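Long-range contacts in xylose isomerase domain protein TIM barrel (Planctomyces limnophilus, PDB 3TVA), which binds a magnesium ion in a TIM barrel of the xylose isomerase-like family and probably acts as an isomerase: residues Pro9-Gly14 and Ile250-Pro255; Pro36-His41 and Ile65-Ile70; Pro117-His122 and His151-His156; Glu136-Thr141 and Leu168-Asp173; Asn187-Gly192 and Lys213-Ala218. One frame throughout, in Å; residues are numbered along the deposited sequence.

Contact 1 (Pro9-Gly14 and Ile250-Pro255); sequences PYWPIG and IGYRGP
W11 carries its CG trans to its own carbonyl carbon (chi1 -74°), and with the backbone turned into the unusual positive-phi region the indole comes back against Y252-G254 although CB points away. Two donors of this one residue are taken up there. The backbone N of W11 bonds to R253 O at 3.0 Å, nearly straight, and the indole NE1 bonds to Y252 O at 2.9 Å, with the oxygen tilted from the ring plane. R253 NH1 grips the same Y252 O from the opposite face of its carbonyl, so two N-H groups fix that peptide; the guanidinium also bonds to W248 O. In addition, W11 CA makes a CA-H...O contact of 3.3 Å with G254 O. Further along, P12 CG packs on P255 CG at 4.1 Å. Y252 OH in turn bonds to P255 O at 2.8 Å, tying the loop to itself. A leucine in place of W11 would probably leave Y252 O with one donor fewer and open a gap where the indole packs. The contact lies just ahead of two adjacent parallel barrel strands, 13-18 and 256-258, with the indole packed against L244 and L247 of helix 240-249 and I287 of helix 266-287.

Contact 2 (Pro36-His41 and Ile65-Ile70); sequences PTVQVH and IQVTVI
Strands 37-41 and 66-71 run parallel as neighbours, segment axes 42° apart, P36 O taking the N-H of Q66 and V38 bonding by its N to Q66 O and by its O to T68 N, before V40 N picks up V69 O at 2.9 Å. The step from T68 is irregular: its near-helical backbone angles fit one extra residue into its strand, as in a beta bulge. On the face shared by V38, V40 and V67, the methyls interlock. V38 CG2 meets I65 CG2 at 3.6 Å, the two side chains crossing at about a right angle, and V40 CG2 touches V67 CG1 at 3.7 Å. This is the beta-alpha-beta crossover of a TIM barrel, with helix 50-62 as the connection; its F56 covers V40 and V67. The other face carries T37, Q39 and V69 and is more polar. Q39, extended beyond CG, lies alongside V69 and points the same way, its CG 3.8 Å from V69 CB. The amide beyond is held at both ends, OE1 by the magnesium ligand H211 and NE2 by N182, which makes Q39 a second-shell residue of the metal site. T68 OG1 stands 3.5 Å from Q39 CG. One water joins this hydroxyl to T37 OG1, and a second accepts from Q39 NE2 at 3.3 Å while bonding to T68 OG1.

Contact 3 (Pro117-His122 and His151-His156); sequences PAIGLH and HGQAVH
A118 CB sits over one face of the H156 imidazole, 3.9 Å from the ring centroid and shifted toward the NE2-CE1 rim, a CH-pi contact. On the other face of the sheet I119 CG1 rests against V155 CG2 at 3.9 Å; with chi1 at 58°, CG1 is wedged between the backbone N and carbonyl carbon, while CG2 comes 4.0 Å from Q153 OE1. Between these two layers the backbones pair as parallel strands. A154 N bonds to P117 O, I119 N to A154 O, H156 N to I119 O at 2.8 Å, and L121 N to H156 O at 3.2 Å. A water donates to both P117 O and G152 O where the pair begins; G152 ends the preceding helix in a Schellman motif. Helix 132-149 links the two strands in a beta-alpha-beta unit of the TIM barrel and lays L145 and A148 on V155. Farther out, S209 bonds to H156 ND1, probably helping fix the ring's rotation, and S108 bonds to Q153 OE1. The chemistry divides by face: the imidazole is gripped at ND1 and offers its flat side to a methyl, whereas I119 and V155 meet by apolar packing, with Q153's amide at its margin.

Contact 4 (Glu136-Thr141 and Leu168-Asp173); sequences ELVRVT and LEFIED
F170 reaches from helix 164-174 to helix 132-149, and its ring carries most of the contact. CG stands trans to the backbone N (chi1 178°), which carries the ring from CB over to the neighbouring helix. Next, the F170 CE1 corner slips between two aliphatic side chains: L137 CD2 lies 3.8 Å away and V138 CG2 3.9 Å, both oblique to the ring. At the far end F170 CZ meets T141 OG1 at 3.5 Å, the oxygen lying in the ring plane at its edge. That hydroxyl turns back to bond L137 O at 2.8 Å, while T141 N reaches the same oxygen from the opposite face of its carbonyl. A valine in place of T141 would probably deprive L137 O of its second donor and leave the ring edge against a methyl. Alongside, V138 CG1 approaches D173 O at 4.1 Å, and the D173 carboxylate bonds to Y134. The axes of segments 136-141 and 168-173 pass 10.6 Å apart at 59°, joining two outer helices of the barrel. The hydroxyl gives its proton to the helix carbonyl, and its oxygen faces the C-H rim of the phenyl ring, which probably lowers the cost of burying this polar atom.

Contact 5 (Asn187-Gly192 and Lys213-Ala218); sequences NMILYG and KDALWA
W217 presents one face of its indole to I189: CG2 sits 3.9 Å from the centroid of the five-membered ring in a CH-pi contact, and CG1 lies over the six-membered part, 3.7 Å from CZ2. At the ring edge, near its plane, G192 CA approaches W217 CZ3 at 3.7 Å. G192 is the positive-phi residue of the Schellman motif that closes helix 185-190 of this TIM barrel, so the indole packs directly against a helix end. I189 CG1 lies beside the backbone N (chi1 -64°), which leaves CG2 trans to that N and brings this methyl to 3.4 Å from W217 N and 4.0 Å from A215 CB. The next residue, L190, touches A215 CB through CD2 at 3.7 Å. At N187 and K213 the contact is polar and adjoins the metal site. K213, its chain bent at two torsions, bonds through NZ to the magnesium ligand D184, and N187 gives its ND2 to T159 O. A glycerol, probably from crystallisation, lies next to L190. Between the two polar groups, N187 OD1 stands 2.7 Å from K213 NZ.

How the contacts relate
Contacts 1, 2, 3 and 5 all reach the one curled barrel sheet, whereas contact 4 joins two helices outside it. Contact 1 joins the start of the chain to the loop before strand 256-258 and encloses all the others; contacts 2, 3 and 5 follow in series, and contact 4 interleaves with contact 3 through helix 132-149. Neighbouring strands link contacts 1 and 2, centres 13 Å apart, and contacts 2 and 3, 12 Å apart, where I70 pairs with A118 and G120. Contact 5 lies across the chain's centre from contacts 2 and 3, 24 and 25 Å away. Contacts 2 and 5 thus bring Q39 and K213 from different parts of the barrel to the ligands of a single magnesium ion.

Contact 1 (Pro9-Gly14 and Ile250-Pro255)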
# COMPACT_ATOMS: atom_id res chain seq x y z
N PRO A 9 17.85 4.51 11.99
CA PRO A 9 18.38 3.51 11.05
C PRO A 9 17.59 3.50 9.75
O PRO A 9 16.36 3.55 9.77
CB PRO A 9 18.21 2.18 11.79
CG PRO A 9 17.17 2.44 12.83
CD PRO A 9 17.32 3.88 13.21
N TYR A 10 18.30 3.45 8.63
CA TYR A 10 17.68 3.51 7.32
C TYR A 10 17.00 2.20 7.02
O TYR A 10 17.48 1.14 7.43
CB TYR A 10 18.73 3.72 6.24
CG TYR A 10 19.65 4.88 6.48
CD1 TYR A 10 21.00 4.79 6.16
CD2 TYR A 10 19.16 6.07 7.00
CE1 TYR A 10 21.85 5.87 6.37
CE2 TYR A 10 19.99 7.15 7.22
CZ TYR A 10 21.34 7.05 6.90
OH TYR A 10 22.17 8.13 7.12
N TRP A 11 15.92 2.28 6.25
CA TRP A 11 15.31 1.10 5.66
C TRP A 11 15.03 -0.03 6.66
O TRP A 11 15.38 -1.17 6.40
CB TRP A 11 16.20 0.57 4.52
CG TRP A 11 16.16 1.41 3.27
CD1 TRP A 11 15.43 2.55 3.07
CD2 TRP A 11 16.85 1.16 2.05
NE1 TRP A 11 15.64 3.03 1.80
CE2 TRP A 11 16.50 2.19 1.15
CE3 TRP A 11 17.74 0.16 1.62
CZ2 TRP A 11 17.00 2.25 -0.15
CZ3 TRP A 11 18.24 0.23 0.33
CH2 TRP A 11 17.87 1.27 -0.54
N PRO A 12 14.38 0.28 7.80
CA PRO A 12 13.99 -0.87 8.64
C PRO A 12 13.05 -1.75 7.83
O PRO A 12 12.27 -1.23 7.04
CB PRO A 12 13.24 -0.22 9.81
CG PRO A 12 12.69 1.07 9.25
CD PRO A 12 13.77 1.54 8.26
N ILE A 13 13.18 -3.05 7.95
CA ILE A 13 12.32 -3.95 7.19
C ILE A 13 10.97 -4.14 7.89
O ILE A 13 10.87 -4.06 9.11
CB ILE A 13 13.05 -5.26 6.82
CG1 ILE A 13 13.99 -4.99 5.64
CG2 ILE A 13 12.08 -6.36 6.43
CD1 ILE A 13 15.42 -5.23 5.92
N GLY A 14 9.92 -4.38 7.10
CA GLY A 14 8.61 -4.55 7.68
C GLY A 14 7.86 -5.58 6.88
O GLY A 14 8.34 -6.04 5.83
N ILE A 250 16.70 8.70 -4.71
CA ILE A 250 15.71 9.77 -4.54
C ILE A 250 15.52 10.22 -3.10
O ILE A 250 14.70 11.08 -2.82
CB ILE A 250 14.36 9.41 -5.14
CG1 ILE A 250 13.75 8.23 -4.36
CG2 ILE A 250 14.53 9.10 -6.62
CD1 ILE A 250 12.35 7.88 -4.79
N GLY A 251 16.28 9.63 -2.18
CA GLY A 251 16.23 10.07 -0.80
C GLY A 251 15.28 9.29 0.10
O GLY A 251 15.10 9.68 1.25
N TYR A 252 14.71 8.17 -0.37
CA TYR A 252 13.79 7.44 0.50
C TYR A 252 14.57 6.64 1.52
O TYR A 252 15.45 5.85 1.17
CB TYR A 252 12.88 6.52 -0.30
CG TYR A 252 11.92 5.78 0.61
CD1 TYR A 252 10.81 6.43 1.15
CD2 TYR A 252 12.15 4.45 0.96
CE1 TYR A 252 9.92 5.76 2.00
CE2 TYR A 252 11.27 3.77 1.82
CZ TYR A 252 10.17 4.43 2.33
OH TYR A 252 9.31 3.77 3.17
N ARG A 253 14.36 6.99 2.79
CA ARG A 253 14.94 6.31 3.94
C ARG A 253 14.02 5.43 4.80
O ARG A 253 14.47 4.83 5.78
CB ARG A 253 15.75 7.31 4.77
CG ARG A 253 16.77 8.09 3.91
CD ARG A 253 17.90 7.18 3.38
NE ARG A 253 18.93 7.92 2.66
CZ ARG A 253 18.99 8.02 1.34
NH1 ARG A 253 18.08 7.42 0.59
NH2 ARG A 253 19.97 8.71 0.76
N GLY A 254 12.73 5.40 4.47
CA GLY A 254 11.73 4.82 5.36
C GLY A 254 11.70 3.30 5.31
O GLY A 254 12.58 2.66 4.73
N PRO A 255 10.66 2.70 5.92
CA PRO A 255 10.59 1.24 6.00
C PRO A 255 10.47 0.57 4.64
O PRO A 255 9.85 1.12 3.71
CB PRO A 255 9.32 0.98 6.83
CG PRO A 255 9.14 2.23 7.64
CD PRO A 255 9.61 3.36 6.73
O HOH W 1 14.58 5.67 8.83

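Contact 2 (Pro36-His41 and Ile65-Ile70)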
# COMPACT_ATOMS: atom_id res chain seq x y z
N PRO A 36 11.08 -5.01 12.90
CA PRO A 36 10.77 -3.85 13.75
C PRO A 36 9.47 -3.09 13.40
O PRO A 36 8.96 -2.36 14.25
CB PRO A 36 11.99 -2.94 13.55
CG PRO A 36 12.44 -3.25 12.13
CD PRO A 36 12.20 -4.74 11.98
N THR A 37 8.99 -3.19 12.16
CA THR A 37 7.86 -2.37 11.72
C THR A 37 6.87 -3.18 10.90
O THR A 37 7.24 -4.20 10.32
CB THR A 37 8.28 -1.16 10.80
OG1 THR A 37 8.76 -1.66 9.54
CG2 THR A 37 9.35 -0.31 11.44
N VAL A 38 5.62 -2.74 10.88
CA VAL A 38 4.62 -3.34 10.02
C VAL A 38 3.71 -2.26 9.44
O VAL A 38 3.57 -1.17 10.00
CB VAL A 38 3.71 -4.35 10.78
CG1 VAL A 38 4.50 -5.57 11.27
CG2 VAL A 38 2.97 -3.67 11.94
N GLN A 39 3.08 -2.59 8.32
CA GLN A 39 1.88 -1.90 7.89
C GLN A 39 0.75 -2.86 8.19
O GLN A 39 0.93 -4.07 8.19
CB GLN A 39 1.91 -1.60 6.39
CG GLN A 39 2.95 -0.57 6.01
CD GLN A 39 2.81 -0.15 4.56
OE1 GLN A 39 1.80 -0.44 3.93
NE2 GLN A 39 3.83 0.52 4.03
N VAL A 40 -0.42 -2.33 8.49
CA VAL A 40 -1.52 -3.16 8.94
C VAL A 40 -2.77 -2.90 8.12
O VAL A 40 -3.18 -1.74 7.96
CB VAL A 40 -1.85 -2.88 10.42
CG1 VAL A 40 -2.90 -3.84 10.92
CG2 VAL A 40 -0.60 -2.98 11.27
N HIS A 41 -3.40 -3.96 7.63
CA HIS A 41 -4.72 -3.80 7.07
C HIS A 41 -5.70 -3.49 8.21
O HIS A 41 -5.70 -4.16 9.24
CB HIS A 41 -5.15 -5.04 6.30
CG HIS A 41 -6.34 -4.81 5.42
ND1 HIS A 41 -7.60 -4.59 5.94
CD2 HIS A 41 -6.46 -4.74 4.08
CE1 HIS A 41 -8.46 -4.42 4.94
NE2 HIS A 41 -7.79 -4.51 3.80
N ILE A 65 7.06 -3.68 18.06
CA ILE A 65 6.75 -3.40 16.67
C ILE A 65 6.08 -2.04 16.49
O ILE A 65 5.09 -1.73 17.16
CB ILE A 65 5.84 -4.50 16.07
CG1 ILE A 65 6.63 -5.80 15.88
CG2 ILE A 65 5.22 -4.02 14.76
CD1 ILE A 65 5.76 -6.98 15.47
N GLN A 66 6.61 -1.27 15.54
CA GLN A 66 6.03 0.03 15.19
C GLN A 66 5.10 -0.09 13.96
O GLN A 66 5.48 -0.68 12.95
CB GLN A 66 7.16 1.04 14.91
CG GLN A 66 6.69 2.45 14.59
CD GLN A 66 7.81 3.33 14.01
OE1 GLN A 66 8.98 2.91 13.92
NE2 GLN A 66 7.46 4.54 13.59
N VAL A 67 3.91 0.48 14.07
CA VAL A 67 2.93 0.46 12.98
C VAL A 67 3.07 1.73 12.15
O VAL A 67 2.87 2.82 12.66
CB VAL A 67 1.49 0.41 13.55
CG1 VAL A 67 0.46 0.35 12.41
CG2 VAL A 67 1.34 -0.78 14.50
N THR A 68 3.53 1.58 10.92
CA THR A 68 3.80 2.70 10.02
C THR A 68 2.63 3.23 9.17
O THR A 68 2.52 4.42 8.93
CB THR A 68 5.05 2.44 9.17
OG1 THR A 68 4.82 1.29 8.35
CG2 THR A 68 6.26 2.17 10.09
N VAL A 69 1.77 2.33 8.70
CA VAL A 69 0.62 2.71 7.89
C VAL A 69 -0.53 1.74 8.20
O VAL A 69 -0.31 0.54 8.39
CB VAL A 69 0.89 2.63 6.35
CG1 VAL A 69 -0.31 3.14 5.57
CG2 VAL A 69 2.16 3.40 5.92
N ILE A 70 -1.75 2.26 8.26
CA ILE A 70 -2.92 1.40 8.34
C ILE A 70 -3.74 1.49 7.05
O ILE A 70 -4.15 2.58 6.64
CB ILE A 70 -3.79 1.73 9.59
CG1 ILE A 70 -2.99 1.34 10.85
CG2 ILE A 70 -5.12 0.98 9.50
CD1 ILE A 70 -3.60 1.79 12.17
O HOH W 2 6.42 -1.04 7.84
O HOH W 3 5.79 2.37 5.90

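Contact 3 (Pro117-His122 and His151-His156)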
# COMPACT_ATOMS: atom_id res chain seq x y z
N PRO A 117 0.74 7.46 12.18
CA PRO A 117 0.79 8.72 11.43
C PRO A 117 0.18 8.67 10.02
O PRO A 117 0.08 9.71 9.35
CB PRO A 117 2.29 9.07 11.39
CG PRO A 117 2.96 7.73 11.40
CD PRO A 117 2.08 6.84 12.28
N ALA A 118 -0.11 7.48 9.51
CA ALA A 118 -0.53 7.38 8.12
C ALA A 118 -1.57 6.31 7.86
O ALA A 118 -1.57 5.25 8.49
CB ALA A 118 0.70 7.16 7.22
N ILE A 119 -2.46 6.60 6.91
CA ILE A 119 -3.38 5.59 6.41
C ILE A 119 -3.18 5.43 4.91
O ILE A 119 -2.66 6.33 4.24
CB ILE A 119 -4.86 5.95 6.70
CG1 ILE A 119 -5.23 7.29 6.08
CG2 ILE A 119 -5.15 5.93 8.21
CD1 ILE A 119 -6.63 7.76 6.47
N GLY A 120 -3.65 4.33 4.35
CA GLY A 120 -3.38 4.11 2.94
C GLY A 120 -4.58 3.46 2.29
O GLY A 120 -5.41 2.85 2.95
N LEU A 121 -4.67 3.69 0.99
CA LEU A 121 -5.85 3.38 0.21
C LEU A 121 -5.48 3.12 -1.25
O LEU A 121 -4.75 3.93 -1.84
CB LEU A 121 -6.75 4.62 0.28
CG LEU A 121 -7.91 4.89 -0.68
CD1 LEU A 121 -9.14 4.10 -0.29
CD2 LEU A 121 -8.21 6.38 -0.70
N HIS A 122 -6.06 2.08 -1.86
CA HIS A 122 -6.10 2.02 -3.32
C HIS A 122 -7.41 2.67 -3.66
O HIS A 122 -8.49 2.12 -3.41
CB HIS A 122 -6.06 0.58 -3.88
CG HIS A 122 -6.30 0.49 -5.37
ND1 HIS A 122 -6.70 -0.68 -5.99
CD2 HIS A 122 -6.20 1.42 -6.35
CE1 HIS A 122 -6.84 -0.46 -7.29
NE2 HIS A 122 -6.54 0.81 -7.53
N HIS A 151 -6.26 14.77 12.39
CA HIS A 151 -5.58 13.79 13.24
C HIS A 151 -4.04 13.86 13.17
O HIS A 151 -3.36 13.03 13.76
CB HIS A 151 -6.04 12.35 12.93
CG HIS A 151 -7.42 12.03 13.44
ND1 HIS A 151 -7.82 12.33 14.73
CD2 HIS A 151 -8.47 11.40 12.86
CE1 HIS A 151 -9.07 11.93 14.91
NE2 HIS A 151 -9.48 11.36 13.79
N GLY A 152 -3.49 14.81 12.41
CA GLY A 152 -2.05 14.82 12.19
C GLY A 152 -1.58 13.67 11.28
O GLY A 152 -0.45 13.20 11.39
N GLN A 153 -2.43 13.25 10.35
CA GLN A 153 -2.11 12.08 9.53
C GLN A 153 -1.95 12.42 8.06
O GLN A 153 -2.49 13.41 7.57
CB GLN A 153 -3.23 11.03 9.60
CG GLN A 153 -3.40 10.35 10.90
CD GLN A 153 -4.70 9.54 10.96
OE1 GLN A 153 -5.46 9.48 10.00
NE2 GLN A 153 -4.95 8.94 12.11
N ALA A 154 -1.25 11.54 7.37
CA ALA A 154 -1.11 11.60 5.92
C ALA A 154 -1.90 10.44 5.29
O ALA A 154 -2.11 9.40 5.93
CB ALA A 154 0.39 11.48 5.53
N VAL A 155 -2.37 10.65 4.07
CA VAL A 155 -2.98 9.58 3.27
C VAL A 155 -2.01 9.18 2.14
O VAL A 155 -1.54 10.03 1.38
CB VAL A 155 -4.30 10.04 2.64
CG1 VAL A 155 -4.89 8.93 1.77
CG2 VAL A 155 -5.29 10.45 3.74
N HIS A 156 -1.71 7.88 2.06
CA HIS A 156 -0.80 7.35 1.04
C HIS A 156 -1.58 6.57 -0.01
O HIS A 156 -2.18 5.52 0.30
CB HIS A 156 0.23 6.41 1.69
CG HIS A 156 1.11 7.07 2.72
ND1 HIS A 156 2.12 6.38 3.37
CD2 HIS A 156 1.14 8.33 3.21
CE1 HIS A 156 2.72 7.19 4.23
NE2 HIS A 156 2.15 8.38 4.15
O HOH W 4 1.68 12.36 9.35

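Contact 4 (Glu136-Thr141 and Leu168-Asp173)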
# COMPACT_ATOMS: atom_id res chain seq x y z
N GLU A 136 -15.70 15.19 -8.74
CA GLU A 136 -16.34 14.65 -7.55
C GLU A 136 -15.35 13.78 -6.75
O GLU A 136 -15.35 13.79 -5.51
CB GLU A 136 -17.58 13.83 -7.96
CG GLU A 136 -18.62 13.66 -6.87
CD GLU A 136 -19.72 14.73 -6.88
OE1 GLU A 136 -19.69 15.64 -7.75
OE2 GLU A 136 -20.61 14.67 -6.00
N LEU A 137 -14.51 13.04 -7.44
CA LEU A 137 -13.49 12.21 -6.79
C LEU A 137 -12.43 13.08 -6.09
O LEU A 137 -12.02 12.80 -4.96
CB LEU A 137 -12.82 11.26 -7.79
CG LEU A 137 -11.71 10.41 -7.16
CD1 LEU A 137 -12.30 9.44 -6.13
CD2 LEU A 137 -10.89 9.64 -8.20
N VAL A 138 -11.98 14.13 -6.77
CA VAL A 138 -11.13 15.14 -6.13
C VAL A 138 -11.76 15.69 -4.83
O VAL A 138 -11.08 15.80 -3.81
CB VAL A 138 -10.78 16.31 -7.11
CG1 VAL A 138 -10.02 17.45 -6.38
CG2 VAL A 138 -9.95 15.80 -8.27
N ARG A 139 -13.05 15.96 -4.87
CA ARG A 139 -13.72 16.56 -3.73
C ARG A 139 -13.83 15.64 -2.50
O ARG A 139 -13.71 16.10 -1.37
CB ARG A 139 -15.05 17.15 -4.19
CG ARG A 139 -14.84 18.09 -5.40
CD ARG A 139 -16.03 19.00 -5.68
NE ARG A 139 -16.62 18.76 -6.99
CZ ARG A 139 -17.65 17.96 -7.19
NH1 ARG A 139 -18.14 17.78 -8.40
NH2 ARG A 139 -18.20 17.35 -6.16
N VAL A 140 -14.04 14.34 -2.72
CA VAL A 140 -14.08 13.39 -1.61
C VAL A 140 -12.69 13.11 -1.08
O VAL A 140 -12.53 12.87 0.11
CB VAL A 140 -14.84 12.03 -1.89
CG1 VAL A 140 -16.30 12.29 -2.15
CG2 VAL A 140 -14.21 11.26 -3.02
N THR A 141 -11.69 13.15 -1.97
CA THR A 141 -10.30 12.95 -1.56
C THR A 141 -9.85 14.08 -0.64
O THR A 141 -9.27 13.83 0.42
CB THR A 141 -9.35 12.76 -2.78
OG1 THR A 141 -9.83 11.69 -3.59
CG2 THR A 141 -7.92 12.40 -2.34
N LEU A 168 0.16 11.75 -11.17
CA LEU A 168 0.72 13.06 -10.85
C LEU A 168 -0.32 14.17 -11.05
O LEU A 168 -0.44 15.10 -10.25
CB LEU A 168 1.93 13.35 -11.74
CG LEU A 168 3.27 12.70 -11.40
CD1 LEU A 168 4.25 12.86 -12.57
CD2 LEU A 168 3.86 13.30 -10.12
N GLU A 169 -1.05 14.07 -12.15
CA GLU A 169 -2.10 15.02 -12.46
C GLU A 169 -3.16 15.04 -11.33
O GLU A 169 -3.60 16.11 -10.90
CB GLU A 169 -2.75 14.66 -13.80
CG GLU A 169 -3.71 15.72 -14.30
CD GLU A 169 -4.53 15.27 -15.51
OE1 GLU A 169 -4.57 14.05 -15.81
OE2 GLU A 169 -5.14 16.14 -16.16
N PHE A 170 -3.54 13.86 -10.85
CA PHE A 170 -4.56 13.75 -9.80
C PHE A 170 -4.04 14.36 -8.52
O PHE A 170 -4.74 15.14 -7.85
CB PHE A 170 -4.94 12.28 -9.56
CG PHE A 170 -5.95 12.07 -8.47
CD1 PHE A 170 -7.26 12.52 -8.62
CD2 PHE A 170 -5.60 11.41 -7.29
CE1 PHE A 170 -8.21 12.33 -7.61
CE2 PHE A 170 -6.54 11.20 -6.28
CZ PHE A 170 -7.85 11.67 -6.44
N ILE A 171 -2.81 14.00 -8.16
CA ILE A 171 -2.20 14.51 -6.94
C ILE A 171 -2.08 16.03 -6.99
O ILE A 171 -2.32 16.72 -6.00
CB ILE A 171 -0.82 13.87 -6.71
CG1 ILE A 171 -0.99 12.40 -6.27
CG2 ILE A 171 0.00 14.67 -5.70
CD1 ILE A 171 0.32 11.64 -6.18
N GLU A 172 -1.74 16.54 -8.16
CA GLU A 172 -1.58 17.98 -8.36
C GLU A 172 -2.93 18.71 -8.29
O GLU A 172 -3.01 19.85 -7.82
CB GLU A 172 -0.90 18.24 -9.70
CG GLU A 172 0.45 18.90 -9.56
CD GLU A 172 1.61 18.06 -10.09
OE1 GLU A 172 2.13 18.39 -11.18
OE2 GLU A 172 2.02 17.10 -9.40
N ASP A 173 -3.98 18.05 -8.77
CA ASP A 173 -5.33 18.60 -8.70
C ASP A 173 -5.88 18.61 -7.27
O ASP A 173 -6.55 19.55 -6.87
CB ASP A 173 -6.28 17.83 -9.63
CG ASP A 173 -6.08 18.20 -11.10
OD1 ASP A 173 -5.52 19.29 -11.35
OD2 ASP A 173 -6.48 17.41 -11.98

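Contact 5 (Asn187-Gly192 and Lys213-Ala218)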
# COMPACT_ATOMS: atom_id res chain seq x y z
N ASN A 187 2.56 -3.78 -8.60
CA ASN A 187 1.21 -3.44 -9.08
C ASN A 187 1.20 -2.97 -10.53
O ASN A 187 0.31 -3.32 -11.29
CB ASN A 187 0.52 -2.40 -8.17
CG ASN A 187 0.14 -2.98 -6.80
OD1 ASN A 187 0.26 -4.18 -6.57
ND2 ASN A 187 -0.34 -2.12 -5.91
N MSE A 188 2.19 -2.18 -10.91
CA MSE A 188 2.21 -1.68 -12.28
C MSE A 188 2.52 -2.76 -13.30
O MSE A 188 2.12 -2.67 -14.46
CB MSE A 188 3.19 -0.54 -12.42
CG MSE A 188 2.74 0.68 -11.65
SE MSE A 188 3.88 2.11 -12.23
CE MSE A 188 3.15 2.40 -14.03
N ILE A 189 3.23 -3.80 -12.86
CA ILE A 189 3.44 -4.96 -13.70
C ILE A 189 2.18 -5.81 -13.77
O ILE A 189 1.83 -6.33 -14.83
CB ILE A 189 4.64 -5.78 -13.21
CG1 ILE A 189 5.91 -4.94 -13.35
CG2 ILE A 189 4.75 -7.08 -13.99
CD1 ILE A 189 7.18 -5.65 -12.93
N LEU A 190 1.49 -5.94 -12.64
CA LEU A 190 0.27 -6.72 -12.59
C LEU A 190 -0.81 -6.11 -13.49
O LEU A 190 -1.43 -6.82 -14.29
CB LEU A 190 -0.22 -6.86 -11.14
CG LEU A 190 0.67 -7.73 -10.24
CD1 LEU A 190 0.25 -7.60 -8.77
CD2 LEU A 190 0.62 -9.20 -10.68
N TYR A 191 -0.99 -4.80 -13.40
CA TYR A 191 -1.91 -4.10 -14.31
C TYR A 191 -1.39 -3.98 -15.74
O TYR A 191 -2.16 -3.68 -16.65
CB TYR A 191 -2.22 -2.70 -13.78
CG TYR A 191 -3.11 -2.70 -12.56
CD1 TYR A 191 -4.47 -2.97 -12.66
CD2 TYR A 191 -2.59 -2.42 -11.31
CE1 TYR A 191 -5.28 -2.97 -11.52
CE2 TYR A 191 -3.38 -2.42 -10.18
CZ TYR A 191 -4.72 -2.70 -10.29
OH TYR A 191 -5.50 -2.69 -9.16
N GLY A 192 -0.10 -4.20 -15.94
CA GLY A 192 0.49 -4.13 -17.27
C GLY A 192 0.60 -2.71 -17.83
O GLY A 192 0.65 -2.50 -19.03
N LYS A 213 7.38 -5.97 -3.37
CA LYS A 213 6.61 -7.08 -3.91
C LYS A 213 7.09 -7.26 -5.35
O LYS A 213 7.61 -6.32 -5.95
CB LYS A 213 5.11 -6.75 -3.88
CG LYS A 213 4.23 -7.96 -4.15
CD LYS A 213 2.96 -7.61 -4.89
CE LYS A 213 2.00 -6.88 -4.04
NZ LYS A 213 1.04 -6.06 -4.85
N ASP A 214 6.95 -8.46 -5.90
CA ASP A 214 7.48 -8.73 -7.24
C ASP A 214 6.41 -9.40 -8.12
O ASP A 214 5.48 -10.02 -7.61
CB ASP A 214 8.72 -9.62 -7.15
CG ASP A 214 9.72 -9.39 -8.30
OD1 ASP A 214 9.36 -8.76 -9.32
OD2 ASP A 214 10.87 -9.85 -8.17
N ALA A 215 6.55 -9.26 -9.43
CA ALA A 215 5.58 -9.85 -10.36
C ALA A 215 6.19 -10.08 -11.73
O ALA A 215 7.19 -9.46 -12.09
CB ALA A 215 4.34 -8.97 -10.46
N LEU A 216 5.55 -10.96 -12.51
CA LEU A 216 5.93 -11.20 -13.90
C LEU A 216 4.92 -10.50 -14.80
O LEU A 216 3.72 -10.52 -14.52
CB LEU A 216 5.92 -12.71 -14.19
CG LEU A 216 6.92 -13.57 -13.42
CD1 LEU A 216 6.64 -15.08 -13.65
CD2 LEU A 216 8.37 -13.21 -13.82
N TRP A 217 5.39 -9.88 -15.88
CA TRP A 217 4.49 -9.29 -16.87
C TRP A 217 3.57 -10.35 -17.47
O TRP A 217 3.96 -11.50 -17.64
CB TRP A 217 5.28 -8.65 -18.01
CG TRP A 217 6.06 -7.45 -17.61
CD1 TRP A 217 7.39 -7.40 -17.29
CD2 TRP A 217 5.57 -6.11 -17.48
NE1 TRP A 217 7.75 -6.12 -16.96
CE2 TRP A 217 6.65 -5.31 -17.06
CE3 TRP A 217 4.31 -5.52 -17.65
CZ2 TRP A 217 6.52 -3.94 -16.84
CZ3 TRP A 217 4.18 -4.16 -17.42
CH2 TRP A 217 5.28 -3.39 -17.02
N ALA A 218 2.35 -9.94 -17.83
CA ALA A 218 1.52 -10.77 -18.71
C ALA A 218 2.17 -10.80 -20.09
O ALA A 218 3.02 -9.96 -20.40
CB ALA A 218 0.11 -10.19 -18.78
O HOH W 5 1.15 -7.38 -17.04